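Local coordinates for DUF3845 domain-containing protein (Bacteroides thetaiotaomicron VPI-5482, PDB 3GF6), which is of unknown function but is named a bacterial lipoprotein, has an all-beta fold and belongs to a family placed in the C1q/TNF clan, at residues R33-E38 and N65-Q70; L42-Q47 and S81-S86; T58-L63 and N191-L196; V114-K119 and S213-Y218. All blocks are in the same frame, centred on the assembly; numbering follows the deposited sequence.

Overall arrangement
The contacts divide between two antiparallel sheets. Contact 3 lies within one of them and contacts 1 and 4 within the other, while contact 2 stacks an edge strand of each on the other. Contacts 1 and 4 have centres about 10 Å apart and share a sheet, strand 29-35 bonding to strand 203-219 through S34 N and F215 O (2.9 Å). Contacts 2 and 3, with centres about 8 Å apart, are joined where D62 N meets K82 O (2.9 Å). Contacts 3 and 4, about 18 Å between centres, touch through the interior at L192 CD2 and L118 CD2 (3.9 Å). No active site has been assigned; two ethanediol molecules, probably from crystallisation, lie at contact 4.

Contact 1 of 4, residues R33-E38 and N65-Q70; sequences RSFNEE and NQQKDQ
N65 reaches across to S34 and N36 with both ends of its amide, beside a classic beta bulge in which Q66 and Q67 together face F35. Its ND2 gives a bond to S34 OG (2.9 Å, in the S34 conformer described) that runs in the plane of the N65 amide. Its OD1 receives N36 ND2 at 2.9 Å from above the carbonyl plane, and the two amide planes stand 86° apart, nearly perpendicular. N36 ND2 also reaches S213 O of strand 203-219, which ties this corner to the sheet. At Q66 the backbone N turns to N36 OD1 (3.1 Å), so a side-chain oxygen takes the extra NH of the bulge. Q67 restores the regular pairing: its N meets F35 O at 2.9 Å, and its O receives F35 N. Above this pair Q67 CB sits over one face of the F35 ring, 3.8 Å from the centroid and close to the ring normal, a CH-pi contact. F35 CG lies between its own backbone N and carbonyl carbon (chi1 60°), which holds the ring over Q67; R33 NH2 covers the opposite face toward the rim. K68 pairs with S34 at a non-hydrogen-bonded position and sends its ammonium to D74. D69 closes the contact twice. Its N bonds to R33 O (3.1 Å), and its carboxylate, its plane turned 73° from that of the R33 guanidinium, forms a salt bridge: R33 NH1 meets D69 OD2 at 2.8 Å on the anti side of that oxygen, and the oxygen lies near the guanidinium plane.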
# COMPACT_ATOMS: atom_id res chain seq x y z
N ARG A 33 -3.87 14.40 6.34
CA ARG A 33 -4.93 13.52 6.83
C ARG A 33 -5.93 13.27 5.72
O ARG A 33 -6.42 14.22 5.07
CB ARG A 33 -5.63 14.12 8.05
CG ARG A 33 -6.94 13.40 8.47
CD ARG A 33 -7.44 13.84 9.84
NE ARG A 33 -8.68 13.14 10.14
CZ ARG A 33 -9.90 13.67 10.10
NH1 ARG A 33 -10.10 14.95 9.81
NH2 ARG A 33 -10.94 12.89 10.37
N SER A 34 -6.19 11.98 5.50
CA SER A 34 -7.26 11.53 4.62
C SER A 34 -8.10 10.48 5.35
O SER A 34 -7.60 9.74 6.20
CB SER A 34 -6.70 10.96 3.31
OG SER A 34 -5.94 9.78 3.52
N PHE A 35 -9.37 10.41 4.98
CA PHE A 35 -10.31 9.49 5.59
C PHE A 35 -11.49 9.26 4.65
O PHE A 35 -11.48 9.70 3.49
CB PHE A 35 -10.75 10.01 6.97
CG PHE A 35 -11.43 11.34 6.94
CD1 PHE A 35 -10.68 12.51 6.93
CD2 PHE A 35 -12.82 11.42 6.94
CE1 PHE A 35 -11.33 13.77 6.90
CE2 PHE A 35 -13.46 12.67 6.93
CZ PHE A 35 -12.71 13.84 6.91
N ASN A 36 -12.50 8.56 5.16
CA ASN A 36 -13.63 8.16 4.32
C ASN A 36 -14.94 8.27 5.08
O ASN A 36 -14.96 8.12 6.31
CB ASN A 36 -13.47 6.71 3.87
CG ASN A 36 -12.25 6.48 2.97
OD1 ASN A 36 -12.27 6.72 1.74
ND2 ASN A 36 -11.21 5.94 3.56
N GLU A 37 -16.02 8.51 4.34
CA GLU A 37 -17.37 8.55 4.89
C GLU A 37 -18.18 7.34 4.48
O GLU A 37 -19.24 7.08 5.04
CB GLU A 37 -18.10 9.82 4.45
CG GLU A 37 -17.46 11.11 5.01
CD GLU A 37 -18.14 12.38 4.50
OE1 GLU A 37 -19.27 12.27 4.01
OE2 GLU A 37 -17.53 13.45 4.56
N GLU A 38 -17.70 6.61 3.49
CA GLU A 38 -18.34 5.38 3.07
C GLU A 38 -17.29 4.47 2.43
O GLU A 38 -16.16 4.91 2.11
CB GLU A 38 -19.44 5.67 2.07
CG GLU A 38 -18.99 6.29 0.82
CD GLU A 38 -20.16 6.68 -0.11
OE1 GLU A 38 -21.32 6.45 0.26
OE2 GLU A 38 -19.91 7.23 -1.21
N ASN A 65 -7.56 7.64 0.29
CA ASN A 65 -8.85 7.82 0.95
C ASN A 65 -9.54 9.05 0.35
O ASN A 65 -8.84 10.01 0.01
CB ASN A 65 -8.71 7.94 2.47
CG ASN A 65 -7.98 6.75 3.08
OD1 ASN A 65 -8.43 5.63 2.93
ND2 ASN A 65 -6.85 6.99 3.77
N GLN A 66 -10.88 9.03 0.25
CA GLN A 66 -11.58 9.99 -0.61
C GLN A 66 -11.69 11.40 -0.03
O GLN A 66 -11.83 12.35 -0.80
CB GLN A 66 -12.97 9.50 -1.01
CG GLN A 66 -12.96 8.24 -1.93
CD GLN A 66 -14.27 8.07 -2.66
OE1 GLN A 66 -15.16 7.34 -2.21
NE2 GLN A 66 -14.40 8.75 -3.79
N GLN A 67 -11.71 11.54 1.30
CA GLN A 67 -11.82 12.86 1.96
C GLN A 67 -10.49 13.35 2.44
O GLN A 67 -9.68 12.56 2.99
CB GLN A 67 -12.76 12.80 3.18
CG GLN A 67 -14.13 12.18 2.93
CD GLN A 67 -14.86 12.79 1.78
OE1 GLN A 67 -15.44 12.06 0.95
NE2 GLN A 67 -14.86 14.10 1.72
N LYS A 68 -10.26 14.66 2.31
CA LYS A 68 -9.07 15.33 2.85
C LYS A 68 -9.56 16.16 4.01
O LYS A 68 -10.60 16.83 3.91
CB LYS A 68 -8.44 16.29 1.83
CG LYS A 68 -7.10 16.85 2.24
CD LYS A 68 -6.61 17.96 1.34
CE LYS A 68 -7.43 19.27 1.48
NZ LYS A 68 -6.68 20.47 0.95
N ASP A 69 -8.80 16.15 5.09
CA ASP A 69 -9.01 17.13 6.15
C ASP A 69 -8.83 18.52 5.52
O ASP A 69 -7.81 18.80 4.91
CB ASP A 69 -8.04 16.88 7.30
CG ASP A 69 -8.26 17.79 8.50
OD1 ASP A 69 -8.03 18.99 8.37
OD2 ASP A 69 -8.60 17.28 9.62
N GLN A 70 -9.82 19.39 5.68
CA GLN A 70 -9.81 20.67 4.99
C GLN A 70 -8.76 21.65 5.52
O GLN A 70 -8.55 22.72 4.92
CB GLN A 70 -11.20 21.29 4.97
CG GLN A 70 -12.20 20.46 4.16
CD GLN A 70 -11.76 20.29 2.74
OE1 GLN A 70 -11.37 19.19 2.29
NE2 GLN A 70 -11.75 21.40 2.01
O HOH W 1 -15.89 9.01 1.42
O HOH W 2 -17.60 6.22 -2.57

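Contact 2 of 4, residues L42-Q47 and S81-S86; sequences LDTIAQ and SKLTMS
L42 lays its CD2 methyl against the backbone leading into the facing strand, 3.4 Å from S81 O and 3.6 Å from K82 CA. Its CB is directed toward the other segment, and its CG stands opposite the backbone N (chi1 170°). The same methyl comes within 4.3 Å of L83 CB, and so L42 covers the start of strand 82-85. These strands do not pair by backbone bonds: their axes are 7.6 Å apart and 20° from parallel, closer than is usual for face-packed sheets. Each belongs to a different sheet of the sandwich, with strand 40-46 bonded to strand 203-219 and strand 82-85 to strand 56-62. T44 continues the inward face. Its CG2 approaches L83 CD2 (4.2 Å), while its OG1 meets a water at 2.8 Å that also accepts a hydrogen bond from L83 N. That single water is the polar bridge between the two segments, and it occupies an NH that points away from the partner strand 56-62. A46 follows with its CB 3.8 Å from SE of the selenomethionine M85, and a looser touch on L83 CD2. Q47 contributes its backbone: M85 CG lies 3.3 Å from Q47 O, and beyond it bends at the second and third torsions fold SE and CE back over the Q47 backbone. With no direct hydrogen bond across the interface, cohesion rests on apolar side-chain contacts, carbons set against S81 O and Q47 O, and the one water, consistent with packing, not strand pairing, joining the sheet edges.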
# COMPACT_ATOMS: atom_id res chain seq x y z
N LEU A 42 -12.39 -0.22 -5.78
CA LEU A 42 -11.62 -0.17 -7.02
C LEU A 42 -11.97 -1.45 -7.83
O LEU A 42 -11.97 -2.54 -7.24
CB LEU A 42 -10.13 -0.11 -6.70
CG LEU A 42 -9.09 -0.28 -7.80
CD1 LEU A 42 -9.31 0.68 -9.02
CD2 LEU A 42 -7.70 -0.10 -7.15
N ASP A 43 -12.23 -1.34 -9.15
CA ASP A 43 -12.68 -2.48 -9.98
C ASP A 43 -12.03 -2.26 -11.37
O ASP A 43 -12.45 -1.37 -12.11
CB ASP A 43 -14.21 -2.46 -10.06
CG ASP A 43 -14.80 -3.67 -10.69
OD1 ASP A 43 -14.09 -4.37 -11.43
OD2 ASP A 43 -16.03 -3.89 -10.48
N THR A 44 -11.00 -3.04 -11.67
CA THR A 44 -10.06 -2.77 -12.77
C THR A 44 -9.62 -4.12 -13.35
O THR A 44 -9.32 -5.03 -12.60
CB THR A 44 -8.79 -2.02 -12.26
OG1 THR A 44 -9.13 -0.69 -11.80
CG2 THR A 44 -7.70 -1.94 -13.34
N ILE A 45 -9.58 -4.24 -14.67
CA ILE A 45 -9.04 -5.43 -15.32
C ILE A 45 -7.52 -5.34 -15.30
O ILE A 45 -6.95 -4.35 -15.79
CB ILE A 45 -9.57 -5.58 -16.76
CG1 ILE A 45 -11.02 -6.07 -16.74
CG2 ILE A 45 -8.73 -6.57 -17.57
CD1 ILE A 45 -11.74 -5.95 -18.06
N ALA A 46 -6.87 -6.34 -14.70
CA ALA A 46 -5.43 -6.49 -14.73
C ALA A 46 -5.03 -7.36 -15.92
O ALA A 46 -5.57 -8.46 -16.14
CB ALA A 46 -4.92 -7.07 -13.42
N GLN A 47 -4.12 -6.82 -16.72
CA GLN A 47 -3.49 -7.48 -17.82
C GLN A 47 -2.25 -6.72 -18.29
O GLN A 47 -2.15 -5.50 -18.09
CB GLN A 47 -4.47 -7.65 -19.00
CG GLN A 47 -4.88 -6.38 -19.68
CD GLN A 47 -5.84 -6.62 -20.88
OE1 GLN A 47 -5.73 -7.60 -21.61
NE2 GLN A 47 -6.79 -5.71 -21.06
N SER A 81 -8.07 4.78 -4.59
CA SER A 81 -6.98 3.84 -4.87
C SER A 81 -7.02 3.38 -6.33
O SER A 81 -8.09 3.29 -6.94
CB SER A 81 -7.09 2.64 -3.92
OG SER A 81 -6.93 3.05 -2.57
N LYS A 82 -5.86 3.11 -6.89
CA LYS A 82 -5.75 2.69 -8.26
C LYS A 82 -4.67 1.61 -8.41
O LYS A 82 -3.76 1.49 -7.59
CB LYS A 82 -5.47 3.88 -9.15
CG LYS A 82 -4.13 4.45 -8.95
CD LYS A 82 -3.87 5.61 -9.95
CE LYS A 82 -2.50 6.18 -9.72
NZ LYS A 82 -2.23 7.34 -10.65
N LEU A 83 -4.78 0.86 -9.48
CA LEU A 83 -3.96 -0.31 -9.76
C LEU A 83 -3.08 -0.04 -10.98
O LEU A 83 -3.57 0.43 -12.04
CB LEU A 83 -4.90 -1.47 -10.07
CG LEU A 83 -4.38 -2.87 -10.43
CD1 LEU A 83 -5.42 -3.92 -10.09
CD2 LEU A 83 -3.85 -3.02 -11.91
N THR A 84 -1.82 -0.42 -10.88
CA THR A 84 -0.83 -0.19 -11.91
C THR A 84 -0.10 -1.49 -12.14
O THR A 84 0.43 -2.04 -11.19
CB THR A 84 0.20 0.88 -11.47
OG1 THR A 84 -0.46 2.13 -11.24
CG2 THR A 84 1.27 1.10 -12.58
N MSE A 85 -0.03 -1.96 -13.39
CA MSE A 85 0.79 -3.12 -13.72
C MSE A 85 2.30 -2.90 -13.59
O MSE A 85 2.81 -1.79 -13.81
CB MSE A 85 0.53 -3.55 -15.15
CG MSE A 85 -0.92 -3.90 -15.48
SE MSE A 85 -1.71 -5.30 -14.39
CE MSE A 85 -0.46 -6.75 -14.81
N SER A 86 3.00 -3.98 -13.25
CA SER A 86 4.46 -3.99 -13.29
C SER A 86 4.93 -3.86 -14.71
O SER A 86 4.13 -3.87 -15.67
CB SER A 86 5.03 -5.26 -12.66
OG SER A 86 4.95 -6.36 -13.54
O HOH W 3 -7.15 1.27 -11.43

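Contact 3 of 4, residues T58-L63 and N191-L196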
# COMPACT_ATOMS: atom_id res chain seq x y z
N THR A 58 1.28 -9.16 -12.03
CA THR A 58 2.00 -8.46 -10.95
C THR A 58 1.57 -6.99 -11.00
O THR A 58 1.70 -6.34 -12.06
CB THR A 58 3.48 -8.60 -11.10
OG1 THR A 58 3.82 -9.99 -11.28
CG2 THR A 58 4.16 -8.01 -9.86
N PHE A 59 1.03 -6.48 -9.89
CA PHE A 59 0.56 -5.09 -9.86
C PHE A 59 0.60 -4.50 -8.50
O PHE A 59 0.72 -5.23 -7.50
CB PHE A 59 -0.84 -4.93 -10.48
CG PHE A 59 -1.88 -5.83 -9.90
CD1 PHE A 59 -2.56 -5.50 -8.73
CD2 PHE A 59 -2.18 -7.02 -10.51
CE1 PHE A 59 -3.52 -6.41 -8.19
CE2 PHE A 59 -3.13 -7.89 -9.98
CZ PHE A 59 -3.80 -7.57 -8.84
N MSE A 60 0.56 -3.16 -8.45
CA MSE A 60 0.55 -2.50 -7.19
C MSE A 60 -0.61 -1.51 -7.09
O MSE A 60 -1.21 -1.13 -8.10
CB MSE A 60 1.90 -1.82 -6.89
CG MSE A 60 2.21 -0.76 -7.81
SE MSE A 60 1.67 1.00 -7.13
CE MSE A 60 2.71 1.78 -8.57
N ILE A 61 -0.92 -1.17 -5.85
CA ILE A 61 -2.05 -0.29 -5.55
C ILE A 61 -1.50 0.96 -4.89
O ILE A 61 -0.72 0.92 -3.90
CB ILE A 61 -3.08 -0.95 -4.60
CG1 ILE A 61 -3.57 -2.29 -5.14
CG2 ILE A 61 -4.26 0.04 -4.32
CD1 ILE A 61 -4.21 -2.21 -6.50
N ASP A 62 -1.88 2.12 -5.44
CA ASP A 62 -1.66 3.41 -4.76
C ASP A 62 -2.82 3.56 -3.79
O ASP A 62 -3.98 3.65 -4.22
CB ASP A 62 -1.65 4.60 -5.73
CG ASP A 62 -0.38 4.66 -6.59
OD1 ASP A 62 0.57 3.88 -6.42
OD2 ASP A 62 -0.35 5.50 -7.50
N LEU A 63 -2.53 3.61 -2.50
CA LEU A 63 -3.58 3.59 -1.47
C LEU A 63 -4.02 5.01 -1.14
O LEU A 63 -3.21 5.88 -0.79
CB LEU A 63 -3.08 2.92 -0.20
CG LEU A 63 -2.90 1.39 -0.34
CD1 LEU A 63 -2.08 0.95 0.87
CD2 LEU A 63 -4.22 0.67 -0.42
N ASN A 191 1.53 1.65 -0.09
CA ASN A 191 1.08 0.84 -1.21
C ASN A 191 0.75 -0.59 -0.81
O ASN A 191 1.16 -1.06 0.25
CB ASN A 191 2.14 0.73 -2.32
CG ASN A 191 2.55 2.07 -2.88
OD1 ASN A 191 2.03 2.54 -3.94
ND2 ASN A 191 3.49 2.70 -2.21
N LEU A 192 -0.02 -1.25 -1.67
CA LEU A 192 -0.09 -2.71 -1.71
C LEU A 192 0.72 -3.20 -2.90
O LEU A 192 0.67 -2.62 -4.01
CB LEU A 192 -1.51 -3.23 -1.86
CG LEU A 192 -2.53 -2.90 -0.77
CD1 LEU A 192 -3.91 -3.52 -1.12
CD2 LEU A 192 -2.08 -3.40 0.56
N PHE A 193 1.46 -4.28 -2.69
CA PHE A 193 2.17 -4.99 -3.75
C PHE A 193 1.58 -6.41 -3.86
O PHE A 193 1.43 -7.08 -2.82
CB PHE A 193 3.69 -5.00 -3.44
CG PHE A 193 4.31 -3.64 -3.52
CD1 PHE A 193 4.67 -3.08 -4.74
CD2 PHE A 193 4.59 -2.93 -2.39
CE1 PHE A 193 5.18 -1.83 -4.82
CE2 PHE A 193 5.14 -1.67 -2.46
CZ PHE A 193 5.50 -1.13 -3.69
N ILE A 194 1.16 -6.78 -5.07
CA ILE A 194 0.40 -8.00 -5.32
C ILE A 194 0.96 -8.79 -6.50
O ILE A 194 1.45 -8.21 -7.47
CB ILE A 194 -1.12 -7.68 -5.59
CG1 ILE A 194 -1.75 -7.09 -4.34
CG2 ILE A 194 -1.92 -8.97 -6.01
CD1 ILE A 194 -3.01 -6.23 -4.67
N ASN A 195 0.88 -10.12 -6.44
CA ASN A 195 1.06 -10.93 -7.62
C ASN A 195 -0.02 -12.01 -7.64
O ASN A 195 -0.27 -12.61 -6.62
CB ASN A 195 2.43 -11.62 -7.69
CG ASN A 195 2.63 -12.38 -9.00
OD1 ASN A 195 2.41 -11.82 -10.08
ND2 ASN A 195 2.98 -13.68 -8.91
N LEU A 196 -0.67 -12.19 -8.76
CA LEU A 196 -1.61 -13.32 -8.93
C LEU A 196 -1.02 -14.36 -9.87
O LEU A 196 -0.38 -14.03 -10.85
CB LEU A 196 -2.94 -12.87 -9.51
CG LEU A 196 -3.58 -11.60 -8.94
CD1 LEU A 196 -4.87 -11.20 -9.74
CD2 LEU A 196 -3.89 -11.75 -7.46
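F59 and I194 form one of the two hydrogen-bonded pairs of this antiparallel ladder, with F59 N on I194 O (3.0 Å) and I194 N on F59 O (2.9 Å). I61 and L192 form the next such pair, I61 N meeting L192 O at 2.8 Å and L192 N using an in-plane lone pair of I61 O. Side chains fill the face that carries these four residues. I194 CD1 touches F59 CE1 (3.6 Å), L196 CD1 comes in at the ring edge near CE2 (3.7 Å), and I61 and L192 lie alongside each other, pointing the same way. On the other face T58 OG1 donates to N195 OD1 across 2.6 Å, from well above the amide plane, and selenomethionine M60 rests its CB on F193 CD1 (3.7 Å). A second shell fixes these groups: N195 ND2 bonds to D132, T58 N to the hydroxyl of Y48, and F142 meets the F193 ring edge-to-face. Within its sheet the pair is interior, with strand 82-85 bonded on the far side of 56-62 and strand 129-139 beyond 187-198, while V205 and L207 of strand 203-219 in the second sheet pack against the F59, I61 and L192 face.

Contact 4 of 4, residues V114-K119 and S213-Y218; sequences VKLRLK and SYFELY. With EDO (1,2-ethanediol), chain G; EDO (1,2-ethanediol), chain C.
Y214 folds its ring back across the neighbouring strand, with one face over the backbone at L116 C and R117 N, instead of leaving it upright on its own strand. The setting is an antiparallel ladder inside one sheet of the beta sandwich, and CG of Y214 is held between its backbone N and carbonyl carbon (chi1 76°), a turn that brings the ring alongside R117 CB (3.7 Å from Y214 CE2). The hydroxyl thereby arrives beside an ethanediol, probably from the crystallisation liquor: Y214 OH lies 2.8 Å from its O1, an oxygen that donates to L116 O (2.9 Å). A second ethanediol is met in the guanidinium plane by R117 NH1, whose neighbouring NE is salt-bridged to D175. The backbone ladder is regular: R117 pairs with Y214 through R117 N to Y214 O (2.9 Å), and K115 with E216 through E216 N to K115 O (2.8 Å). On the Y214 face K115 extends past E216 toward Y218, but its ammonium goes to D179; E216 OE1 instead takes the Y218 hydroxyl, from above the carboxylate plane. The opposite face is apolar: V114 CG2 meets L217 CD1 (3.6 Å), while V114 CG1 and L116 CD2 touch the F215 ring, L116 CD2 at its edge. V114 and F215 pack on L188 and L116 on F190 of strand 187-198, in the other sheet. Past the R117-Y214 pair a side chain takes over: S213 OG, which also bonds to D210 O, receives K119 N at 2.9 Å with an N-H...O angle of 165°.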
# COMPACT_ATOMS: atom_id res chain seq x y z
N VAL A 114 3.12 8.70 12.14
CA VAL A 114 2.04 8.25 11.27
C VAL A 114 1.02 7.47 12.09
O VAL A 114 1.39 6.62 12.91
CB VAL A 114 2.58 7.35 10.09
CG1 VAL A 114 1.46 6.67 9.31
CG2 VAL A 114 3.42 8.21 9.12
N LYS A 115 -0.26 7.72 11.83
CA LYS A 115 -1.35 6.92 12.36
C LYS A 115 -2.21 6.55 11.19
O LYS A 115 -2.63 7.45 10.41
CB LYS A 115 -2.20 7.73 13.36
CG LYS A 115 -1.36 8.27 14.56
CD LYS A 115 -2.19 9.08 15.52
CE LYS A 115 -1.40 9.51 16.76
NZ LYS A 115 -1.12 8.38 17.66
N LEU A 116 -2.42 5.25 11.00
CA LEU A 116 -3.23 4.81 9.89
C LEU A 116 -4.04 3.58 10.22
O LEU A 116 -3.72 2.83 11.15
CB LEU A 116 -2.39 4.58 8.63
CG LEU A 116 -1.35 3.44 8.58
CD1 LEU A 116 -2.02 2.07 8.32
CD2 LEU A 116 -0.29 3.72 7.51
N ARG A 117 -5.13 3.41 9.48
CA ARG A 117 -5.87 2.15 9.47
C ARG A 117 -6.15 1.81 8.02
O ARG A 117 -6.54 2.68 7.26
CB ARG A 117 -7.18 2.24 10.27
CG ARG A 117 -7.96 0.93 10.33
CD ARG A 117 -9.09 1.08 11.37
NE ARG A 117 -9.91 -0.12 11.49
CZ ARG A 117 -11.05 -0.16 12.16
NH1 ARG A 117 -11.50 0.93 12.77
NH2 ARG A 117 -11.75 -1.29 12.21
N LEU A 118 -5.91 0.56 7.62
CA LEU A 118 -6.22 0.07 6.29
C LEU A 118 -7.12 -1.13 6.47
O LEU A 118 -6.68 -2.18 7.03
CB LEU A 118 -4.93 -0.33 5.53
CG LEU A 118 -5.16 -1.00 4.18
CD1 LEU A 118 -5.81 0.01 3.27
CD2 LEU A 118 -3.84 -1.54 3.54
N LYS A 119 -8.40 -0.96 6.07
CA LYS A 119 -9.41 -1.99 6.26
C LYS A 119 -10.12 -2.17 4.95
O LYS A 119 -10.46 -1.19 4.30
CB LYS A 119 -10.42 -1.58 7.37
CG LYS A 119 -11.58 -2.56 7.60
CD LYS A 119 -12.43 -2.12 8.79
CE LYS A 119 -13.73 -2.92 8.95
NZ LYS A 119 -13.61 -4.31 8.43
N SER A 213 -10.96 3.17 6.95
CA SER A 213 -9.59 3.42 6.56
C SER A 213 -9.30 4.91 6.64
O SER A 213 -10.14 5.74 6.29
CB SER A 213 -9.31 2.88 5.16
OG SER A 213 -9.59 1.50 5.04
N TYR A 214 -8.11 5.23 7.14
CA TYR A 214 -7.64 6.62 7.24
C TYR A 214 -6.13 6.67 7.32
O TYR A 214 -5.47 5.67 7.64
CB TYR A 214 -8.22 7.34 8.47
CG TYR A 214 -7.60 6.97 9.78
CD1 TYR A 214 -6.50 7.66 10.27
CD2 TYR A 214 -8.11 5.92 10.53
CE1 TYR A 214 -5.90 7.32 11.48
CE2 TYR A 214 -7.56 5.56 11.75
CZ TYR A 214 -6.43 6.26 12.21
OH TYR A 214 -5.90 5.94 13.41
N PHE A 215 -5.59 7.85 7.08
CA PHE A 215 -4.16 8.08 7.10
C PHE A 215 -3.91 9.45 7.67
O PHE A 215 -4.50 10.40 7.21
CB PHE A 215 -3.62 8.02 5.67
CG PHE A 215 -2.18 8.36 5.57
CD1 PHE A 215 -1.22 7.37 5.77
CD2 PHE A 215 -1.76 9.67 5.39
CE1 PHE A 215 0.13 7.70 5.73
CE2 PHE A 215 -0.41 10.00 5.37
CZ PHE A 215 0.53 9.02 5.53
N GLU A 216 -3.01 9.55 8.66
CA GLU A 216 -2.61 10.81 9.29
C GLU A 216 -1.11 10.89 9.39
O GLU A 216 -0.46 9.89 9.71
CB GLU A 216 -3.16 10.97 10.70
CG GLU A 216 -4.65 10.98 10.75
CD GLU A 216 -5.23 11.05 12.15
OE1 GLU A 216 -4.50 10.96 13.14
OE2 GLU A 216 -6.45 11.21 12.24
N LEU A 217 -0.57 12.08 9.15
CA LEU A 217 0.85 12.36 9.24
C LEU A 217 1.08 13.64 10.08
O LEU A 217 0.51 14.70 9.79
CB LEU A 217 1.46 12.57 7.86
CG LEU A 217 2.97 12.84 7.79
CD1 LEU A 217 3.82 11.68 8.37
CD2 LEU A 217 3.37 13.12 6.32
N TYR A 218 1.90 13.50 11.11
CA TYR A 218 2.27 14.58 12.00
C TYR A 218 3.75 14.93 11.84
O TYR A 218 4.58 14.03 11.70
CB TYR A 218 2.02 14.18 13.46
CG TYR A 218 0.57 13.91 13.74
CD1 TYR A 218 0.00 12.65 13.50
CD2 TYR A 218 -0.27 14.94 14.20
CE1 TYR A 218 -1.36 12.42 13.72
CE2 TYR A 218 -1.62 14.70 14.43
CZ TYR A 218 -2.15 13.45 14.18
OH TYR A 218 -3.48 13.22 14.42
C1 EDO G . -3.58 3.87 14.21
O1 EDO G . -4.83 3.36 13.73
C2 EDO G . -3.59 3.72 15.73
O2 EDO G . -3.77 4.99 16.35
C1 EDO C . -10.32 3.20 14.67
O1 EDO C . -10.31 3.70 13.36
C2 EDO C . -9.99 4.35 15.55
O2 EDO C . -11.21 5.05 15.61